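PDB 6FDF: tRNA (cytosine(38)-C(5))-methyltransferase from Schizosaccharomyces pombe, which methylates carbon 5 of cytosine 38 in the anticodon loop of tRNA(Asp), using S-adenosyl-L-methionine as the methyl donor. Local coordinates for residues N47-Y50 with N51-G55; Q128-E131 with E132-A135; N302-E305 with K306-Y309. One frame throughout, in Å; residues are numbered along the deposited sequence.

Contact 1: N47-Y50 with N51-G55; sequences NEIY and NLNHG
Asn47 O accepts from Asn51 N at 2.9 Å and Tyr50 O from His54 N at 2.8 Å, i to i+4 bonds of the last helical turns before Gly55 turns out of the helix with positive phi. One turn apart, the rings of Tyr50 and His54 form an edge-to-face pair with centroids 4.5 Å apart and planes at 52°. The imidazole leads with its CD2 corner, which stands 3.5 Å above the centre of the phenol ring. With CG of Tyr50 swung opposite its own backbone N (chi1 -171°), the ring projects from the helix and leans toward its C-terminal end, where CE1 also meets His54 CB at 3.6 Å. Replacing Tyr50 by an alanine would probably open a gap beside the imidazole and leave Glu15 and His24 without the hydroxyl to which both are hydrogen-bonded. On another side of the helix Asn53 folds back on the preceding turn. Its ND2 donates almost straight (177°) to Ile49 O at 3.0 Å, with the oxygen in the amide plane, while Asn53 N reaches the same oxygen from the opposite face of the peptide. Ile49 O is thus gripped twice, and the amide is held at both ends, since OD1 accepts from Glu297 N. Asn51 OD1 takes the backbone N-H groups of Leu57 and Ala58 and so ties the helix to the chain that follows. The helix is the crossover of a beta-alpha-beta unit of the Rossmann-like methyltransferase fold: Tyr50 packs on Ile36 and Ala39 of strand 34-41 and on Ala58 of strand 58-60, and Ile49 lies against Trp298 and Ser301.

Contact 2: Q128-E131 with E132-A135; sequences QGFE and ESKA
Over one face of the Phe130 ring sits the hydroxyl of Ser133, its OG 3.7 Å from CD1, while the methyl group of Ala135 approaches CE1 obliquely at 3.9 Å. The same hydroxyl donates to Phe130 O at 2.7 Å, in the carbonyl plane and on a lone pair. That oxygen is gripped a second time by Ser133 N at 2.9 Å, which comes from above the carbonyl plane. Ser133 is the N-cap of helix 134-145: its OG, placed between its own backbone N and carbonyl carbon (chi1 69°), also accepts from Ala136 N. One side chain therefore closes the 3-10 turn behind it and caps the helix ahead. The turn opens at Gly129, whose positive phi would press a side chain against the preceding carbonyl; Gly129 O accepts from Glu132 N at 3.3 Å. Glu131 bends at chi2 (-78°) and curls back, so that OE1 takes Gly129 N at 2.7 Å on its syn side. The side chains of Glu131 and Glu132 run side by side, their carboxylate planes turned 57° apart and their OE2 atoms 4.6 Å from each other. A water bridges Glu131 O and Ser133 O, donating to both. The turn links strand 121-127 to helix 134-145. On its inner side Phe130 touches Cys85, predicted to be the active-site residue, as well as Phe88 and Trp169 of strand 168-175. Glu131 leans on Glu152 and Ile154 of strand 148-155, and its carbonyl oxygen accepts from Arg140 further along the helix.

Contact 3: N302-E305 with K306-Y309; sequences NVTE and KCMY
Thr304 O accepts from Met308 N at 2.9 Å, with the donor in the carbonyl plane, in the first i to i+4 bond of helix 305-313. The hydroxyl of the same threonine turns forward to the helix start: OG1 accepts from Cys307 N at 3.2 Å, with an angle of 157° at the hydrogen. It gets there by standing between the backbone N and the carbonyl carbon of Thr304 (chi1 68°). This is an N-cap, in which a side-chain oxygen serves an amide of the first turn, where the helix's regular i to i+4 pairing has not yet begun. Val303, just before the cap, closes the apolar side of the turn. Its CG1 touches Cys307 CB at 3.8 Å and lies 4.1 Å from Met308 SD, the valine and methionine side chains crossing at about a right angle. Met308 is bent at chi2 and chi3, which carries its end away from the turn, where the side chain lies against Trp298. On another side, Glu305 stretches out from the helix and passes the ring of Tyr309, Glu305 CG lying 4.1 Å from Tyr309 CE2. The carboxylate is nearly parallel to the ring plane, 7° apart, yet OE2 and the phenol OH remain 4.1 Å from each other. Each is held elsewhere: Glu305 OE2 accepts from Ala283 N and is hydrogen-bonded to the hydroxyl of Tyr215, while Tyr309 OH bonds to Phe281 O. Tyr309 CD2 also rests 3.3 Å from Glu305 O, the acceptor of Tyr309 N at 3.1 Å.

Overall arrangement
All three contacts are partly buried, their centres each about 17 Å from that of the chain, but contacts 1 and 3 lie on one side of it and contact 2 on the other. Contacts 1 and 3 touch: Glu48 OE1 probably bonds to Asn302 N at 3.0 Å, and Ile49 CD1 packs on Val303 CG2 at 3.7 Å, so the loop before helix 305-313 rests against helix 44-54. Contact 2 stands about 17 Å from contact 3 between nearest atoms. Contacts 2 and 3 each start a helix with a hydroxyl N-cap; contact 1 ends one with an aromatic pair and asparagine amides. Of the three, contact 2 reaches the predicted catalytic cysteine.

Contact 1: N47-Y50 with N51-G55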
loop_
_atom_site.group_PDB
_atom_site.type_symbol
_atom_site.label_atom_id
_atom_site.label_comp_id
_atom_site.label_asym_id
_atom_site.label_seq_id
_atom_site.Cartn_x
_atom_site.Cartn_y
_atom_site.Cartn_z
ATOM N N ASN A 47 13.533 5.280 3.234
ATOM C CA ASN A 47 14.740 4.683 2.670
ATOM C C ASN A 47 15.555 3.966 3.737
ATOM O O ASN A 47 16.175 2.929 3.466
ATOM C CB ASN A 47 15.590 5.762 2.002
ATOM C CG ASN A 47 14.955 6.304 0.748
ATOM O OD1 ASN A 47 14.046 5.698 0.194
ATOM N ND2 ASN A 47 15.442 7.447 0.284
ATOM N N GLU A 48 15.594 4.524 4.949
ATOM C CA GLU A 48 16.295 3.872 6.050
ATOM C C GLU A 48 15.694 2.502 6.350
ATOM O O GLU A 48 16.424 1.511 6.483
ATOM C CB GLU A 48 16.268 4.766 7.291
ATOM C CG GLU A 48 17.025 4.205 8.479
ATOM C CD GLU A 48 17.089 5.183 9.639
ATOM O OE1 GLU A 48 17.431 4.757 10.760
ATOM O OE2 GLU A 48 16.789 6.378 9.429
ATOM N N ILE A 49 14.361 2.427 6.460
ATOM C CA ILE A 49 13.699 1.138 6.655
ATOM C C ILE A 49 13.900 0.241 5.441
ATOM O O ILE A 49 14.178 -0.957 5.582
ATOM C CB ILE A 49 12.202 1.344 6.964
ATOM C CG1 ILE A 49 12.027 2.194 8.227
ATOM C CG2 ILE A 49 11.474 0.006 7.083
ATOM C CD1 ILE A 49 12.629 1.563 9.458
ATOM N N TYR A 50 13.800 0.802 4.234
ATOM C CA TYR A 50 13.961 -0.019 3.034
ATOM C C TYR A 50 15.322 -0.705 3.038
ATOM O O TYR A 50 15.428 -1.924 2.856
ATOM C CB TYR A 50 13.781 0.820 1.761
ATOM C CG TYR A 50 13.715 -0.036 0.504
ATOM C CD1 TYR A 50 14.855 -0.668 0.001
ATOM C CD2 TYR A 50 12.516 -0.226 -0.169
ATOM C CE1 TYR A 50 14.793 -1.473 -1.131
ATOM C CE2 TYR A 50 12.447 -1.016 -1.308
ATOM C CZ TYR A 50 13.586 -1.642 -1.778
ATOM O OH TYR A 50 13.515 -2.430 -2.906
ATOM N N ASN A 51 16.383 0.075 3.247
ATOM C CA ASN A 51 17.733 -0.458 3.114
ATOM C C ASN A 51 18.073 -1.419 4.244
ATOM O O ASN A 51 18.841 -2.366 4.038
ATOM C CB ASN A 51 18.728 0.699 3.051
ATOM C CG ASN A 51 18.624 1.466 1.748
ATOM O OD1 ASN A 51 18.302 0.894 0.710
ATOM N ND2 ASN A 51 18.891 2.768 1.796
ATOM N N LEU A 52 17.529 -1.182 5.440
ATOM C CA LEU A 52 17.772 -2.081 6.559
ATOM C C LEU A 52 17.196 -3.467 6.302
ATOM O O LEU A 52 17.777 -4.472 6.734
ATOM C CB LEU A 52 17.175 -1.489 7.836
ATOM C CG LEU A 52 17.182 -2.390 9.071
ATOM C CD1 LEU A 52 18.609 -2.698 9.500
ATOM C CD2 LEU A 52 16.394 -1.756 10.208
ATOM N N ASN A 53 16.084 -3.547 5.576
ATOM C CA ASN A 53 15.379 -4.806 5.378
ATOM C C ASN A 53 15.702 -5.480 4.050
ATOM O O ASN A 53 15.766 -6.710 3.991
ATOM C CB ASN A 53 13.865 -4.576 5.486
ATOM C CG ASN A 53 13.409 -4.397 6.925
ATOM O OD1 ASN A 53 13.109 -5.367 7.618
ATOM N ND2 ASN A 53 13.344 -3.147 7.377
ATOM N N HIS A 54 15.909 -4.711 2.981
ATOM C CA HIS A 54 16.110 -5.271 1.649
ATOM C C HIS A 54 17.548 -5.200 1.166
ATOM O O HIS A 54 17.868 -5.811 0.140
ATOM C CB HIS A 54 15.213 -4.552 0.628
ATOM C CG HIS A 54 13.752 -4.612 0.946
ATOM N ND1 HIS A 54 13.034 -5.790 0.952
ATOM C CD2 HIS A 54 12.873 -3.637 1.280
ATOM C CE1 HIS A 54 11.776 -5.537 1.267
ATOM N NE2 HIS A 54 11.652 -4.237 1.472
ATOM N N GLY A 55 18.417 -4.479 1.860
ATOM C CA GLY A 55 19.719 -4.160 1.320
ATOM C C GLY A 55 19.752 -2.756 0.742
ATOM O O GLY A 55 18.721 -2.127 0.488
#

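Contact 2: Q128-E131 with E132-A135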
loop_
_atom_site.group_PDB
_atom_site.type_symbol
_atom_site.label_atom_id
_atom_site.label_comp_id
_atom_site.label_asym_id
_atom_site.label_seq_id
_atom_site.Cartn_x
_atom_site.Cartn_y
_atom_site.Cartn_z
ATOM N N GLN A 128 -8.549 4.651 -4.450
ATOM C CA GLN A 128 -9.820 4.646 -5.156
ATOM C C GLN A 128 -10.209 6.069 -5.537
ATOM O O GLN A 128 -10.077 7.005 -4.742
ATOM C CB GLN A 128 -10.901 4.011 -4.282
ATOM C CG GLN A 128 -12.246 3.859 -4.963
ATOM C CD GLN A 128 -13.220 3.052 -4.133
ATOM O OE1 GLN A 128 -13.077 2.951 -2.914
ATOM N NE2 GLN A 128 -14.222 2.475 -4.786
ATOM N N GLY A 129 -10.705 6.230 -6.753
ATOM C CA GLY A 129 -10.992 7.535 -7.293
ATOM C C GLY A 129 -9.922 8.060 -8.223
ATOM O O GLY A 129 -10.180 9.006 -8.972
ATOM N N PHE A 130 -8.727 7.466 -8.194
ATOM C CA PHE A 130 -7.745 7.760 -9.231
ATOM C C PHE A 130 -8.335 7.507 -10.609
ATOM O O PHE A 130 -8.039 8.237 -11.561
ATOM C CB PHE A 130 -6.484 6.915 -9.028
ATOM C CG PHE A 130 -5.430 7.138 -10.087
ATOM C CD1 PHE A 130 -4.628 8.267 -10.061
ATOM C CD2 PHE A 130 -5.255 6.221 -11.115
ATOM C CE1 PHE A 130 -3.665 8.478 -11.040
ATOM C CE2 PHE A 130 -4.291 6.427 -12.096
ATOM C CZ PHE A 130 -3.497 7.558 -12.051
ATOM N N GLU A 131 -9.191 6.486 -10.730
ATOM C CA GLU A 131 -9.676 6.077 -12.045
ATOM C C GLU A 131 -10.469 7.172 -12.741
ATOM O O GLU A 131 -10.581 7.149 -13.971
ATOM C CB GLU A 131 -10.526 4.808 -11.939
ATOM C CG GLU A 131 -11.895 4.996 -11.310
ATOM C CD GLU A 131 -11.842 5.102 -9.797
ATOM O OE1 GLU A 131 -10.729 5.054 -9.227
ATOM O OE2 GLU A 131 -12.921 5.216 -9.175
ATOM N N GLU A 132 -11.016 8.128 -11.991
ATOM C CA GLU A 132 -11.787 9.220 -12.567
ATOM C C GLU A 132 -10.968 10.486 -12.768
ATOM O O GLU A 132 -11.529 11.504 -13.185
ATOM C CB GLU A 132 -13.002 9.534 -11.685
ATOM C CG GLU A 132 -14.041 8.427 -11.646
ATOM C CD GLU A 132 -15.217 8.766 -10.756
ATOM O OE1 GLU A 132 -15.158 9.806 -10.065
ATOM O OE2 GLU A 132 -16.201 7.997 -10.752
ATOM N N SER A 133 -9.666 10.451 -12.495
ATOM C CA SER A 133 -8.874 11.671 -12.468
ATOM C C SER A 133 -8.322 12.014 -13.848
ATOM O O SER A 133 -8.205 11.161 -14.730
ATOM C CB SER A 133 -7.711 11.533 -11.489
ATOM O OG SER A 133 -6.751 10.595 -11.967
ATOM N N LYS A 134 -7.920 13.280 -13.998
ATOM C CA LYS A 134 -7.223 13.708 -15.207
ATOM C C LYS A 134 -5.882 13.003 -15.356
ATOM O O LYS A 134 -5.463 12.691 -16.477
ATOM C CB LYS A 134 -7.036 15.229 -15.196
ATOM C CG LYS A 134 -8.339 16.013 -15.351
ATOM C CD LYS A 134 -8.120 17.526 -15.311
ATOM C CE LYS A 134 -8.075 18.068 -13.883
ATOM N NZ LYS A 134 -6.724 17.944 -13.261
ATOM N N ALA A 135 -5.208 12.720 -14.240
ATOM C CA ALA A 135 -3.945 11.990 -14.302
ATOM C C ALA A 135 -4.143 10.587 -14.869
ATOM O O ALA A 135 -3.312 10.106 -15.649
ATOM C CB ALA A 135 -3.310 11.923 -12.915
HETATM O O HOH W 1 -9.982 9.133 -15.763
#

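Contact 3: N302-E305 with K306-Y309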
loop_
_atom_site.group_PDB
_atom_site.type_symbol
_atom_site.label_atom_id
_atom_site.label_comp_id
_atom_site.label_asym_id
_atom_site.label_seq_id
_atom_site.Cartn_x
_atom_site.Cartn_y
_atom_site.Cartn_z
ATOM N N ASN A 302 16.605 4.400 13.613
ATOM C CA ASN A 302 16.151 5.627 14.251
ATOM C C ASN A 302 14.673 5.908 13.997
ATOM O O ASN A 302 14.184 6.981 14.369
ATOM C CB ASN A 302 17.000 6.811 13.776
ATOM C CG ASN A 302 18.477 6.638 14.096
ATOM O OD1 ASN A 302 18.838 6.125 15.155
ATOM N ND2 ASN A 302 19.338 7.064 13.177
ATOM N N VAL A 303 13.954 4.974 13.383
ATOM C CA VAL A 303 12.546 5.166 13.055
ATOM C C VAL A 303 11.694 4.589 14.179
ATOM O O VAL A 303 11.744 3.385 14.452
ATOM C CB VAL A 303 12.195 4.512 11.710
ATOM C CG1 VAL A 303 10.730 4.758 11.371
ATOM C CG2 VAL A 303 13.106 5.039 10.605
ATOM N N THR A 304 10.912 5.448 14.831
ATOM C CA THR A 304 10.082 5.045 15.955
ATOM C C THR A 304 8.797 4.373 15.473
ATOM O O THR A 304 8.390 4.510 14.317
ATOM C CB THR A 304 9.717 6.250 16.821
ATOM O OG1 THR A 304 8.829 7.101 16.082
ATOM C CG2 THR A 304 10.959 7.035 17.189
ATOM N N GLU A 305 8.148 3.652 16.391
ATOM C CA GLU A 305 6.868 3.027 16.070
ATOM C C GLU A 305 5.848 4.066 15.625
ATOM O O GLU A 305 5.018 3.800 14.748
ATOM C CB GLU A 305 6.338 2.251 17.273
ATOM C CG GLU A 305 5.123 1.413 16.934
ATOM C CD GLU A 305 4.651 0.551 18.076
ATOM O OE1 GLU A 305 4.985 0.858 19.239
ATOM O OE2 GLU A 305 3.933 -0.435 17.814
ATOM N N LYS A 306 5.890 5.254 16.229
ATOM C CA LYS A 306 5.003 6.334 15.813
ATOM C C LYS A 306 5.210 6.681 14.343
ATOM O O LYS A 306 4.241 6.904 13.606
ATOM C CB LYS A 306 5.240 7.555 16.703
ATOM C CG LYS A 306 4.189 8.637 16.610
ATOM C CD LYS A 306 4.282 9.563 17.816
ATOM C CE LYS A 306 4.256 8.764 19.115
ATOM N NZ LYS A 306 4.476 9.612 20.317
ATOM N N CYS A 307 6.466 6.723 13.894
ATOM C CA CYS A 307 6.729 6.988 12.486
ATOM C C CYS A 307 6.362 5.794 11.612
ATOM O O CYS A 307 5.970 5.974 10.453
ATOM C CB CYS A 307 8.195 7.369 12.299
ATOM S SG CYS A 307 8.614 8.972 13.022
ATOM N N MET A 308 6.465 4.576 12.150
ATOM C CA MET A 308 6.081 3.394 11.378
ATOM C C MET A 308 4.596 3.410 11.032
ATOM O O MET A 308 4.211 2.992 9.936
ATOM C CB MET A 308 6.432 2.114 12.136
ATOM C CG MET A 308 7.896 1.713 12.048
ATOM S SD MET A 308 8.505 1.498 10.358
ATOM C CE MET A 308 7.465 0.189 9.741
ATOM N N TYR A 309 3.740 3.855 11.963
ATOM C CA TYR A 309 2.322 3.984 11.633
ATOM C C TYR A 309 2.127 4.869 10.410
ATOM O O TYR A 309 1.273 4.593 9.561
ATOM C CB TYR A 309 1.535 4.575 12.803
ATOM C CG TYR A 309 1.240 3.679 13.981
ATOM C CD1 TYR A 309 0.388 2.588 13.856
ATOM C CD2 TYR A 309 1.750 3.970 15.242
ATOM C CE1 TYR A 309 0.084 1.788 14.941
ATOM C CE2 TYR A 309 1.452 3.175 16.337
ATOM C CZ TYR A 309 0.616 2.087 16.180
ATOM O OH TYR A 309 0.302 1.295 17.263
#